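Local coordinates for 5' nucleotidase family protein (Staphylococcus aureus subsp. aureus, PDB 4Q7F) that is of unknown function but joins a metal-binding calcineurin-like phosphoesterase domain to a 5'-nucleotidase C-terminal domain, with manganese and magnesium ions in the former, at residues L48-A51 against N52-I55; S89-P92 against L93-F96; F334-V338 against A339-F343; S369-K372 against Q373-M377; Q189-L192 against P193-K196. All blocks are in the same frame, centred on the assembly; numbering follows the deposited sequence.

Contact 1 of 5, residues L48-A51 against N52-I55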
loop_
_atom_site.group_PDB
_atom_site.type_symbol
_atom_site.label_atom_id
_atom_site.label_comp_id
_atom_site.label_asym_id
_atom_site.label_seq_id
_atom_site.Cartn_x
_atom_site.Cartn_y
_atom_site.Cartn_z
ATOM N N LEU A 48 14.345 -7.782 -1.399
ATOM C CA LEU A 48 14.431 -8.458 -2.671
ATOM C C LEU A 48 15.772 -9.158 -2.915
ATOM O O LEU A 48 15.824 -10.231 -3.523
ATOM C CB LEU A 48 14.136 -7.449 -3.794
ATOM C CG LEU A 48 13.996 -8.043 -5.185
ATOM C CD1 LEU A 48 12.749 -8.898 -5.246
ATOM C CD2 LEU A 48 13.969 -6.974 -6.264
ATOM N N LEU A 49 16.856 -8.567 -2.454
ATOM C CA LEU A 49 18.152 -9.214 -2.638
ATOM C C LEU A 49 18.111 -10.623 -2.034
ATOM O O LEU A 49 18.406 -11.601 -2.702
ATOM C CB LEU A 49 19.260 -8.397 -2.010
ATOM C CG LEU A 49 19.634 -7.154 -2.813
ATOM C CD1 LEU A 49 20.661 -6.362 -2.023
ATOM C CD2 LEU A 49 20.184 -7.533 -4.191
ATOM N N LEU A 50 17.674 -10.716 -0.786
ATOM C CA LEU A 50 17.646 -11.976 -0.085
ATOM C C LEU A 50 16.532 -12.882 -0.592
ATOM O O LEU A 50 16.748 -14.080 -0.783
ATOM C CB LEU A 50 17.549 -11.732 1.420
ATOM C CG LEU A 50 17.711 -12.900 2.351
ATOM C CD1 LEU A 50 19.069 -13.554 2.132
ATOM C CD2 LEU A 50 17.575 -12.383 3.777
ATOM N N ALA A 51 15.358 -12.316 -0.858
ATOM C CA ALA A 51 14.269 -13.130 -1.388
ATOM C C ALA A 51 14.676 -13.741 -2.724
ATOM O O ALA A 51 14.403 -14.896 -2.984
ATOM C CB ALA A 51 13.015 -12.311 -1.547
ATOM N N ASN A 52 15.370 -12.970 -3.558
ATOM C CA ASN A 52 15.793 -13.475 -4.850
ATOM C C ASN A 52 16.852 -14.571 -4.687
ATOM O O ASN A 52 16.875 -15.537 -5.454
ATOM C CB ASN A 52 16.322 -12.350 -5.750
ATOM C CG ASN A 52 16.642 -12.826 -7.138
ATOM O OD1 ASN A 52 15.746 -13.218 -7.903
ATOM N ND2 ASN A 52 17.897 -12.726 -7.509
ATOM N N HIS A 53 17.769 -14.382 -3.737
ATOM C CA HIS A 53 18.774 -15.386 -3.414
ATOM C C HIS A 53 18.073 -16.722 -3.044
ATOM O O HIS A 53 18.504 -17.792 -3.446
ATOM C CB HIS A 53 19.649 -14.868 -2.273
ATOM C CG HIS A 53 20.643 -15.846 -1.756
ATOM N ND1 HIS A 53 21.764 -16.218 -2.464
ATOM C CD2 HIS A 53 20.722 -16.483 -0.561
ATOM C CE1 HIS A 53 22.480 -17.051 -1.743
ATOM N NE2 HIS A 53 21.873 -17.225 -0.581
ATOM N N VAL A 54 16.961 -16.634 -2.336
ATOM C CA VAL A 54 16.203 -17.828 -1.946
ATOM C C VAL A 54 15.608 -18.524 -3.165
ATOM O O VAL A 54 15.584 -19.752 -3.235
ATOM C CB VAL A 54 15.085 -17.464 -0.954
ATOM C CG1 VAL A 54 14.076 -18.599 -0.818
ATOM C CG2 VAL A 54 15.682 -17.121 0.404
ATOM N N ILE A 55 15.137 -17.741 -4.133
ATOM C CA ILE A 55 14.556 -18.271 -5.350
ATOM C C ILE A 55 15.659 -18.958 -6.171
ATOM O O ILE A 55 15.523 -20.121 -6.592
ATOM C CB ILE A 55 13.880 -17.150 -6.162
ATOM C CG1 ILE A 55 12.654 -16.629 -5.407
ATOM C CG2 ILE A 55 13.431 -17.633 -7.527
ATOM C CD1 ILE A 55 12.052 -15.402 -6.022
HETATM O O HOH W 1 19.809 -11.598 -4.991
#
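Helix 48-59 opens with a full turn of alpha-helical pairing in which Leu48, Leu49, Leu50 and Ala51 each offer a carbonyl to the residue four positions on. Asn52 N reaches Leu48 O at 2.8 Å, and Ile55 N reaches Ala51 O at 3.2 Å; His53 N to Leu49 O and Val54 N to Leu50 O fall between. Leu49 O has a second partner: a water donates to it at 2.7 Å and also lies 3.4 Å from Asn52 ND2, a weak bond in which the amide is the donor. The other end of that amide, OD1, is taken by Lys67 NZ. This is the helix of a beta-alpha-beta unit, strand 19-25, helix 48-59, strand 65-69, in the calcineurin-like domain, and Ala51 and Ile55 both pack on Val271 of strand 270-278. On another side of the helix, the His53 ring extends with CG trans to its own backbone nitrogen (chi1 175°), which brings CD2 to 4.3 Å from Leu50 CD1; the methyl approaches the ring obliquely. Phe300 touches both of these side chains, while His53 NE2 is hydrogen-bonded to Asp297 OD2. The beta-branched residues lean back over the turn before: Val54 CG2 lies 3.4 Å from Leu50 O, and Ile55 CG1 lies 3.5 Å from Ala51 O.

Contact 2 of 5, residues S89-P92 against L93-F96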
loop_
_atom_site.group_PDB
_atom_site.type_symbol
_atom_site.label_atom_id
_atom_site.label_comp_id
_atom_site.label_asym_id
_atom_site.label_seq_id
_atom_site.Cartn_x
_atom_site.Cartn_y
_atom_site.Cartn_z
ATOM N N SER A 89 15.020 9.525 -11.185
ATOM C CA SER A 89 14.959 8.328 -12.025
ATOM C C SER A 89 14.793 7.058 -11.199
ATOM O O SER A 89 15.338 6.932 -10.106
ATOM C CB SER A 89 16.230 8.200 -12.835
ATOM O OG SER A 89 16.207 7.034 -13.652
ATOM N N SER A 90 14.030 6.120 -11.737
ATOM C CA SER A 90 13.844 4.826 -11.113
ATOM C C SER A 90 15.000 3.865 -11.546
ATOM O O SER A 90 15.036 2.733 -11.123
ATOM C CB SER A 90 12.509 4.227 -11.553
ATOM O OG SER A 90 12.469 4.059 -12.970
ATOM N N GLN A 91 15.949 4.332 -12.352
ATOM C CA GLN A 91 16.995 3.434 -12.867
ATOM C C GLN A 91 17.708 2.571 -11.801
ATOM O O GLN A 91 17.856 1.369 -11.999
ATOM C CB GLN A 91 18.027 4.186 -13.719
ATOM C CG GLN A 91 18.965 3.246 -14.478
ATOM C CD GLN A 91 18.235 2.485 -15.572
ATOM O OE1 GLN A 91 17.592 3.091 -16.428
ATOM N NE2 GLN A 91 18.351 1.164 -15.572
ATOM N N PRO A 92 18.162 3.178 -10.680
ATOM C CA PRO A 92 18.836 2.344 -9.670
ATOM C C PRO A 92 17.990 1.155 -9.200
ATOM O O PRO A 92 18.508 0.063 -8.990
ATOM C CB PRO A 92 19.135 3.322 -8.544
ATOM C CG PRO A 92 19.259 4.666 -9.227
ATOM C CD PRO A 92 18.306 4.626 -10.399
ATOM N N LEU A 93 16.694 1.371 -9.054
ATOM C CA LEU A 93 15.789 0.310 -8.649
ATOM C C LEU A 93 15.582 -0.690 -9.787
ATOM O O LEU A 93 15.564 -1.908 -9.564
ATOM C CB LEU A 93 14.447 0.905 -8.266
ATOM C CG LEU A 93 13.367 -0.102 -7.909
ATOM C CD1 LEU A 93 13.756 -0.864 -6.657
ATOM C CD2 LEU A 93 12.041 0.620 -7.712
ATOM N N VAL A 94 15.423 -0.164 -11.006
ATOM C CA VAL A 94 15.202 -0.990 -12.183
ATOM C C VAL A 94 16.415 -1.911 -12.396
ATOM O O VAL A 94 16.261 -3.088 -12.737
ATOM C CB VAL A 94 14.939 -0.117 -13.449
ATOM C CG1 VAL A 94 15.047 -0.942 -14.734
ATOM C CG2 VAL A 94 13.586 0.560 -13.380
ATOM N N ASP A 95 17.611 -1.375 -12.193
ATOM C CA ASP A 95 18.842 -2.179 -12.308
ATOM C C ASP A 95 18.792 -3.444 -11.424
ATOM O O ASP A 95 19.216 -4.525 -11.858
ATOM C CB ASP A 95 20.064 -1.357 -11.974
ATOM C CG ASP A 95 20.390 -0.345 -13.047
ATOM O OD1 ASP A 95 19.707 -0.338 -14.091
ATOM O OD2 ASP A 95 21.336 0.430 -12.858
ATOM N N PHE A 96 18.291 -3.316 -10.195
ATOM C CA PHE A 96 18.146 -4.482 -9.333
ATOM C C PHE A 96 17.242 -5.506 -9.999
ATOM O O PHE A 96 17.614 -6.688 -10.098
ATOM C CB PHE A 96 17.588 -4.130 -7.932
ATOM C CG PHE A 96 18.602 -3.507 -7.009
ATOM C CD1 PHE A 96 19.633 -4.279 -6.487
ATOM C CD2 PHE A 96 18.522 -2.172 -6.645
ATOM C CE1 PHE A 96 20.576 -3.729 -5.640
ATOM C CE2 PHE A 96 19.458 -1.618 -5.790
ATOM C CZ PHE A 96 20.483 -2.387 -5.287
#
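Gln91 and Asp95 face each other across the first turn of helix 91-99, in the calcineurin-like domain. Gln91 CB itself points away from the following turn; from there the chain leaves trans to the backbone nitrogen and then folds at chi2 (69°), so that it runs forward along the helix toward Asp95. CG comes to 3.7 Å from Asp95 OD1, and CD closes to 3.5 Å from the same oxygen. At the tip NE2 donates to Asp95 OD1 at 162°; the modelled 2.5 Å is short for such a bond, and the exact length deserves caution. The oxygen lies in the amide plane of Gln91, whereas NE2 sits 29° out of the carboxylate plane, on its syn side. NE2 also passes Val94 CG1 at 4.0 Å.

The backbone underneath is tied down too. Ser89 OG accepts from Gln91 N in a capping bond ahead of the helix, Val94 N bonds to Ser90 O, and Asp95 N to Gln91 O. Ser90 OG is hydrogen-bonded to Thr122 OG1 of helix 116-125, and Val94 CG2 lies 3.7 Å from Ser90 OG. Further round, Pro92 O meets the Phe96 ring obliquely, 3.2 Å from Phe96 CD2.

Contact 3 of 5, residues F334-V338 against A339-F343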
loop_
_atom_site.group_PDB
_atom_site.type_symbol
_atom_site.label_atom_id
_atom_site.label_comp_id
_atom_site.label_asym_id
_atom_site.label_seq_id
_atom_site.Cartn_x
_atom_site.Cartn_y
_atom_site.Cartn_z
ATOM N N PHE A 334 -1.198 3.187 20.104
ATOM C CA PHE A 334 -2.580 3.314 20.515
ATOM C C PHE A 334 -2.820 4.515 21.441
ATOM O O PHE A 334 -3.858 5.163 21.338
ATOM C CB PHE A 334 -3.069 2.036 21.160
ATOM C CG PHE A 334 -4.484 2.106 21.647
ATOM C CD1 PHE A 334 -5.533 1.917 20.778
ATOM C CD2 PHE A 334 -4.759 2.339 22.994
ATOM C CE1 PHE A 334 -6.841 1.955 21.228
ATOM C CE2 PHE A 334 -6.064 2.374 23.455
ATOM C CZ PHE A 334 -7.108 2.187 22.563
ATOM N N GLU A 335 -1.862 4.803 22.325
ATOM C CA GLU A 335 -1.986 5.935 23.241
ATOM C C GLU A 335 -2.093 7.254 22.482
ATOM O O GLU A 335 -2.777 8.174 22.919
ATOM C CB GLU A 335 -0.806 5.980 24.222
ATOM C CG GLU A 335 -0.830 4.854 25.249
ATOM C CD GLU A 335 0.275 4.964 26.279
ATOM O OE1 GLU A 335 1.357 5.497 25.950
ATOM O OE2 GLU A 335 0.061 4.501 27.418
ATOM N N ALA A 336 -1.433 7.315 21.327
ATOM C CA ALA A 336 -1.421 8.490 20.497
ATOM C C ALA A 336 -2.606 8.489 19.527
ATOM O O ALA A 336 -2.668 9.328 18.636
ATOM C CB ALA A 336 -0.098 8.585 19.752
ATOM N N ARG A 337 -3.531 7.534 19.685
ATOM C CA ARG A 337 -4.759 7.489 18.894
ATOM C C ARG A 337 -5.997 7.731 19.784
ATOM O O ARG A 337 -6.947 8.397 19.345
ATOM C CB ARG A 337 -4.883 6.187 18.090
ATOM C CG ARG A 337 -3.867 6.087 16.957
ATOM C CD ARG A 337 -4.176 4.928 16.022
ATOM N NE ARG A 337 -3.198 4.829 14.937
ATOM C CZ ARG A 337 -2.200 3.951 14.862
ATOM N NH1 ARG A 337 -2.008 3.014 15.793
ATOM N NH2 ARG A 337 -1.391 3.999 13.822
ATOM N N VAL A 338 -5.994 7.196 21.010
ATOM C CA VAL A 338 -7.117 7.416 21.967
ATOM C C VAL A 338 -7.162 8.788 22.592
ATOM O O VAL A 338 -8.169 9.157 23.213
ATOM C CB VAL A 338 -7.125 6.479 23.210
ATOM C CG1 VAL A 338 -8.141 5.358 23.096
ATOM C CG2 VAL A 338 -5.725 6.048 23.620
ATOM N N ALA A 339 -6.071 9.523 22.503
ATOM C CA ALA A 339 -6.024 10.839 23.120
ATOM C C ALA A 339 -4.965 11.677 22.434
ATOM O O ALA A 339 -4.108 11.139 21.687
ATOM C CB ALA A 339 -5.713 10.708 24.618
ATOM N N PRO A 340 -5.024 12.993 22.653
ATOM C CA PRO A 340 -4.038 13.865 22.051
ATOM C C PRO A 340 -2.628 13.489 22.464
ATOM O O PRO A 340 -2.410 13.003 23.587
ATOM C CB PRO A 340 -4.376 15.244 22.637
ATOM C CG PRO A 340 -5.815 15.171 23.030
ATOM C CD PRO A 340 -6.074 13.738 23.389
ATOM N N HIS A 341 -1.691 13.733 21.567
ATOM C CA HIS A 341 -0.296 13.477 21.815
ATOM C C HIS A 341 0.474 14.671 21.234
ATOM O O HIS A 341 0.077 15.214 20.200
ATOM C CB HIS A 341 0.111 12.167 21.126
ATOM C CG HIS A 341 1.490 11.714 21.474
ATOM N ND1 HIS A 341 2.605 12.213 20.847
ATOM C CD2 HIS A 341 1.942 10.853 22.423
ATOM C CE1 HIS A 341 3.688 11.667 21.373
ATOM N NE2 HIS A 341 3.311 10.827 22.322
ATOM N N PRO A 342 1.575 15.090 21.877
ATOM C CA PRO A 342 2.305 16.230 21.310
ATOM C C PRO A 342 2.683 16.091 19.821
ATOM O O PRO A 342 2.721 17.092 19.101
ATOM C CB PRO A 342 3.557 16.315 22.188
ATOM C CG PRO A 342 3.112 15.765 23.506
ATOM C CD PRO A 342 2.146 14.660 23.168
ATOM N N PHE A 343 2.947 14.876 19.353
ATOM C CA PHE A 343 3.316 14.690 17.960
ATOM C C PHE A 343 2.113 14.832 17.000
ATOM O O PHE A 343 2.256 15.398 15.936
ATOM C CB PHE A 343 4.061 13.375 17.732
ATOM C CG PHE A 343 4.588 13.233 16.329
ATOM C CD1 PHE A 343 5.713 13.933 15.932
ATOM C CD2 PHE A 343 3.939 12.439 15.401
ATOM C CE1 PHE A 343 6.198 13.821 14.636
ATOM C CE2 PHE A 343 4.410 12.334 14.104
ATOM C CZ PHE A 343 5.540 13.032 13.721
HETATM O O HOH W 2 -1.175 10.461 23.477
HETATM O O HOH W 3 -3.629 12.004 19.090
#
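Ala336 and His341 make the apolar part of this turn: Ala336 CB rests 3.8 Å from His341 CB and 3.9 Å from His341 CG, meeting the imidazole obliquely. On one face of that ring lies Pro342 CD, offset toward the rim.

Water carries the polar links between 334-338 and 339-343, since no direct hydrogen bond joins them. One water donates to both Glu335 O and Pro340 O, at 2.8 Å each, and it sits in plane at the edge of the His341 ring. A second donates to Ala336 O at 2.9 Å and to Ala339 O. Glu335 O and Ala339 O approach to 3.5 Å, but as two acceptors they cannot bond to each other.

The direct hydrogen bonds are internal to each half. Phe334 O takes both Arg337 N and Val338 N, closing the weakly bonded helical turn. Arg337 CB points away from the following segment, and its NH2 is bonded to Leu364 O. In the other half, His341 CG is trans to the backbone nitrogen (chi1 -172°), and the ring comes round to meet its own chain: ND1 accepts from Phe343 N at 3.1 Å and 167°, the donor tilted 19° from the ring plane. ND1 therefore carries no hydrogen here. That bond makes His341 a side-chain N-cap, set where the short helix 335-338 gives way to helix 342-355 of the C-terminal domain.

Contact 4 of 5, residues S369-K372 against Q373-M377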
loop_
_atom_site.group_PDB
_atom_site.type_symbol
_atom_site.label_atom_id
_atom_site.label_comp_id
_atom_site.label_asym_id
_atom_site.label_seq_id
_atom_site.Cartn_x
_atom_site.Cartn_y
_atom_site.Cartn_z
ATOM N N SER A 369 6.819 6.848 14.782
ATOM C CA SER A 369 7.260 6.824 16.175
ATOM C C SER A 369 7.482 8.248 16.739
ATOM O O SER A 369 8.049 8.414 17.819
ATOM C CB SER A 369 8.535 5.988 16.288
ATOM O OG SER A 369 9.502 6.440 15.360
ATOM N N GLY A 370 7.022 9.273 16.028
ATOM C CA GLY A 370 7.202 10.649 16.485
ATOM C C GLY A 370 8.634 11.117 16.308
ATOM O O GLY A 370 9.435 10.459 15.622
ATOM N N PHE A 371 8.963 12.263 16.897
ATOM C CA PHE A 371 10.314 12.781 16.802
ATOM C C PHE A 371 11.008 12.855 18.168
ATOM O O PHE A 371 10.395 13.165 19.181
ATOM C CB PHE A 371 10.388 14.200 16.225
ATOM C CG PHE A 371 9.863 14.364 14.818
ATOM C CD1 PHE A 371 9.988 13.376 13.866
ATOM C CD2 PHE A 371 9.358 15.593 14.425
ATOM C CE1 PHE A 371 9.534 13.576 12.567
ATOM C CE2 PHE A 371 8.916 15.807 13.134
ATOM C CZ PHE A 371 8.999 14.794 12.201
ATOM N N LYS A 372 12.302 12.578 18.154
ATOM C CA LYS A 372 13.134 12.753 19.325
ATOM C C LYS A 372 13.610 14.183 19.134
ATOM O O LYS A 372 13.197 14.839 18.174
ATOM C CB LYS A 372 14.321 11.800 19.307
ATOM C CG LYS A 372 13.955 10.325 19.333
ATOM C CD LYS A 372 15.167 9.441 19.062
ATOM C CE LYS A 372 15.670 9.632 17.634
ATOM N NZ LYS A 372 16.842 8.780 17.322
ATOM N N GLN A 373 14.489 14.659 20.004
ATOM C CA GLN A 373 14.977 16.018 19.889
ATOM C C GLN A 373 15.758 16.219 18.595
ATOM O O GLN A 373 15.614 17.254 17.943
ATOM C CB GLN A 373 15.806 16.416 21.109
ATOM C CG GLN A 373 15.017 16.311 22.397
ATOM C CD GLN A 373 15.693 16.981 23.575
ATOM O OE1 GLN A 373 16.337 18.027 23.436
ATOM N NE2 GLN A 373 15.506 16.409 24.756
ATOM N N VAL A 374 16.576 15.244 18.210
ATOM C CA VAL A 374 17.301 15.351 16.953
ATOM C C VAL A 374 16.425 14.662 15.914
ATOM O O VAL A 374 15.988 13.518 16.103
ATOM C CB VAL A 374 18.714 14.735 17.023
ATOM C CG1 VAL A 374 19.426 14.870 15.681
ATOM C CG2 VAL A 374 19.527 15.414 18.118
ATOM N N VAL A 375 16.126 15.389 14.846
ATOM C CA VAL A 375 15.286 14.887 13.778
ATOM C C VAL A 375 16.116 14.744 12.515
ATOM O O VAL A 375 16.738 15.713 12.061
ATOM C CB VAL A 375 14.118 15.833 13.482
ATOM C CG1 VAL A 375 13.210 15.232 12.417
ATOM C CG2 VAL A 375 13.324 16.131 14.748
ATOM N N THR A 376 16.121 13.533 11.954
ATOM C CA THR A 376 16.842 13.264 10.707
ATOM C C THR A 376 15.832 12.944 9.586
ATOM O O THR A 376 14.635 12.767 9.853
ATOM C CB THR A 376 17.797 12.068 10.859
ATOM O OG1 THR A 376 17.032 10.893 11.139
ATOM C CG2 THR A 376 18.805 12.306 12.000
HETATM N N MSE A 377 16.321 12.864 8.353
HETATM C CA MSE A 377 15.470 12.536 7.192
HETATM C C MSE A 377 14.739 11.218 7.465
HETATM O O MSE A 377 13.536 11.084 7.176
HETATM C CB MSE A 377 16.357 12.504 5.945
HETATM C CG MSE A 377 15.599 12.198 4.655
HETATM SE SE MSE A 377 14.019 13.377 4.385
HETATM C CE MSE A 377 15.086 14.820 3.607
HETATM O O HOH W 4 13.545 12.279 15.584
#
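Phe371 and Val375 lie on either side of a short turn, and their side chains close it on the buried face. Val375 has CG1 trans to the backbone nitrogen (chi1 -176°) and CG2 beside that nitrogen, so the two methyls reach different parts of the phenylalanine. CG1 sits over the ring, 4.0 Å from its centroid and only 9° off the normal, a clean CH-pi contact. CG2 goes to the root of the side chain instead, 3.8 Å from Phe371 CB and 3.9 Å from Phe371 CG, and it also touches Lys372 O at 3.7 Å. Phe371 thus meets one branch with the middle of its ring and the other where the ring joins the chain. Leu509 of helix 501-511 packs against both residues, and the ring of Phe343 meets that of Phe371 edge to face.

Lys372, by contrast, is exposed. Its chain begins extended and then bends at chi3 (-66°), bringing CE to 4.2 Å from Val374 O, while Asp327 and Thr329 lie against it. No direct hydrogen bond crosses the turn; a water stands in, accepting from Lys372 N at 2.9 Å and donating to Val374 O at 2.8 Å. After the turn, Thr376 occupies the N-cap position of helix 377-383, its OG1 hydrogen-bonded to Asp379 OD2.

Strand 370-371 pairs antiparallel with 328-329 and strand 374-376 with 320-323, so the turn links two short two-stranded antiparallel sheets of the C-terminal domain.

Contact 5 of 5, residues Q189-L192 against P193-K196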
loop_
_atom_site.group_PDB
_atom_site.type_symbol
_atom_site.label_atom_id
_atom_site.label_comp_id
_atom_site.label_asym_id
_atom_site.label_seq_id
_atom_site.Cartn_x
_atom_site.Cartn_y
_atom_site.Cartn_z
ATOM N N GLN A 189 -13.442 -12.611 -16.927
ATOM C CA GLN A 189 -14.597 -13.296 -17.488
ATOM C C GLN A 189 -14.619 -13.253 -19.010
ATOM O O GLN A 189 -14.974 -14.233 -19.671
ATOM C CB GLN A 189 -15.883 -12.655 -16.967
ATOM C CG GLN A 189 -17.143 -13.335 -17.484
ATOM C CD GLN A 189 -18.397 -12.738 -16.897
ATOM O OE1 GLN A 189 -19.262 -13.455 -16.419
ATOM N NE2 GLN A 189 -18.490 -11.418 -16.907
ATOM N N GLN A 190 -14.245 -12.108 -19.556
ATOM C CA GLN A 190 -14.243 -11.916 -20.994
ATOM C C GLN A 190 -13.069 -12.626 -21.684
ATOM O O GLN A 190 -13.231 -13.142 -22.777
ATOM C CB GLN A 190 -14.275 -10.419 -21.298
ATOM C CG GLN A 190 -15.577 -9.775 -20.815
ATOM C CD GLN A 190 -15.516 -8.263 -20.739
ATOM O OE1 GLN A 190 -14.663 -7.631 -21.361
ATOM N NE2 GLN A 190 -16.432 -7.671 -19.975
ATOM N N TYR A 191 -11.907 -12.675 -21.029
ATOM C CA TYR A 191 -10.723 -13.342 -21.590
ATOM C C TYR A 191 -10.671 -14.868 -21.452
ATOM O O TYR A 191 -10.053 -15.538 -22.284
ATOM C CB TYR A 191 -9.445 -12.803 -20.960
ATOM C CG TYR A 191 -8.768 -11.677 -21.697
ATOM C CD1 TYR A 191 -7.806 -11.949 -22.671
ATOM C CD2 TYR A 191 -9.033 -10.354 -21.391
ATOM C CE1 TYR A 191 -7.151 -10.927 -23.331
ATOM C CE2 TYR A 191 -8.386 -9.326 -22.044
ATOM C CZ TYR A 191 -7.446 -9.617 -23.004
ATOM O OH TYR A 191 -6.803 -8.594 -23.652
ATOM N N LEU A 192 -11.265 -15.415 -20.394
ATOM C CA LEU A 192 -11.220 -16.863 -20.186
ATOM C C LEU A 192 -11.499 -17.722 -21.405
ATOM O O LEU A 192 -10.684 -18.578 -21.731
ATOM C CB LEU A 192 -12.090 -17.319 -19.026
ATOM C CG LEU A 192 -11.341 -17.305 -17.700
ATOM C CD1 LEU A 192 -12.301 -17.561 -16.555
ATOM C CD2 LEU A 192 -10.225 -18.335 -17.699
ATOM N N PRO A 193 -12.641 -17.501 -22.071
ATOM C CA PRO A 193 -12.934 -18.330 -23.234
ATOM C C PRO A 193 -11.772 -18.395 -24.225
ATOM O O PRO A 193 -11.410 -19.468 -24.656
ATOM C CB PRO A 193 -14.145 -17.637 -23.862
ATOM C CG PRO A 193 -14.822 -16.952 -22.725
ATOM C CD PRO A 193 -13.716 -16.528 -21.795
ATOM N N GLU A 194 -11.202 -17.247 -24.569
ATOM C CA GLU A 194 -10.095 -17.187 -25.516
ATOM C C GLU A 194 -8.835 -17.845 -24.969
ATOM O O GLU A 194 -8.095 -18.490 -25.707
ATOM C CB GLU A 194 -9.774 -15.741 -25.868
ATOM C CG GLU A 194 -8.646 -15.615 -26.880
ATOM C CD GLU A 194 -8.312 -14.182 -27.219
ATOM O OE1 GLU A 194 -8.478 -13.299 -26.342
ATOM O OE2 GLU A 194 -7.868 -13.950 -28.369
HETATM N N MSE A 195 -8.583 -17.643 -23.682
HETATM C CA MSE A 195 -7.422 -18.227 -23.036
HETATM C C MSE A 195 -7.525 -19.729 -23.085
HETATM O O MSE A 195 -6.567 -20.399 -23.458
HETATM C CB MSE A 195 -7.285 -17.701 -21.614
HETATM C CG MSE A 195 -6.750 -16.274 -21.691
HETATM SE SE MSE A 195 -6.398 -15.497 -19.915
HETATM C CE MSE A 195 -7.690 -16.444 -18.782
ATOM N N LYS A 196 -8.691 -20.271 -22.747
ATOM C CA LYS A 196 -8.879 -21.716 -22.785
ATOM C C LYS A 196 -8.744 -22.293 -24.206
ATOM O O LYS A 196 -8.422 -23.456 -24.351
ATOM C CB LYS A 196 -10.221 -22.105 -22.191
ATOM C CG LYS A 196 -10.366 -21.797 -20.714
ATOM C CD LYS A 196 -11.769 -22.123 -20.227
ATOM C CE LYS A 196 -12.073 -23.615 -20.326
ATOM N NZ LYS A 196 -13.468 -23.943 -19.933
HETATM O O HOH W 5 -12.550 -14.670 -24.645
#
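Leu192 and Met195, one turn apart, are brought together by torsions on the selenomethionine: CG is trans to the carbonyl carbon (chi1 -75°), CA to SE runs extended, and the torsion about CG-SE is an unusual -28°, away from the usual staggered values. That final twist carries CE to Leu192 CD2 at 3.3 Å, tighter than normal carbon packing, so the placement of CE is doubtful; SE lies 4.2 Å from Tyr191 CB. Ile202 of strand 201-207 touches both Leu192 and Met195.

Helix 184-198, which flanks the six-stranded sheet of the calcineurin-like domain, is kinked here by Pro193. The proline has no N-H to give, and its CD instead sits 3.4 Å from Gln189 O. Glu194 N does not make the regular helical bond to Gln190 O; a water bridges the two instead, accepting from Glu194 N at 2.9 Å and donating to Gln190 O. Regular bonding resumes with Met195 N to Tyr191 O and Lys196 N to Leu192 O, the latter at 2.8 Å.

Tyr191, which packs on Val147 and Ile160, runs side by side with exposed Glu194, their ring and carboxylate planes 26° apart, with Glu194 OE1 4.0 Å from Tyr191 CD1. Lys196 NZ forms a salt bridge with Asp239 OD1.

Along the chain the order is contact 1, contact 2, contact 5, contact 3, contact 4. The first three belong to the calcineurin-like domain, the last two to the C-terminal domain. Contacts 1 and 2 have centres 17 Å apart and meet where Leu49 CD2 packs on Phe96 CD1 at 4.0 Å, joining helices 48-59 and 91-99. Contacts 3 and 4, also 17 Å apart, meet through Phe343 and Phe371. Contact 5 lies on another helix of the first domain, about 51 Å between centres from contact 3 and on the opposite side of the chain's centre. The bound 3D1 is lined by residues of both domains, so its pocket draws on both halves.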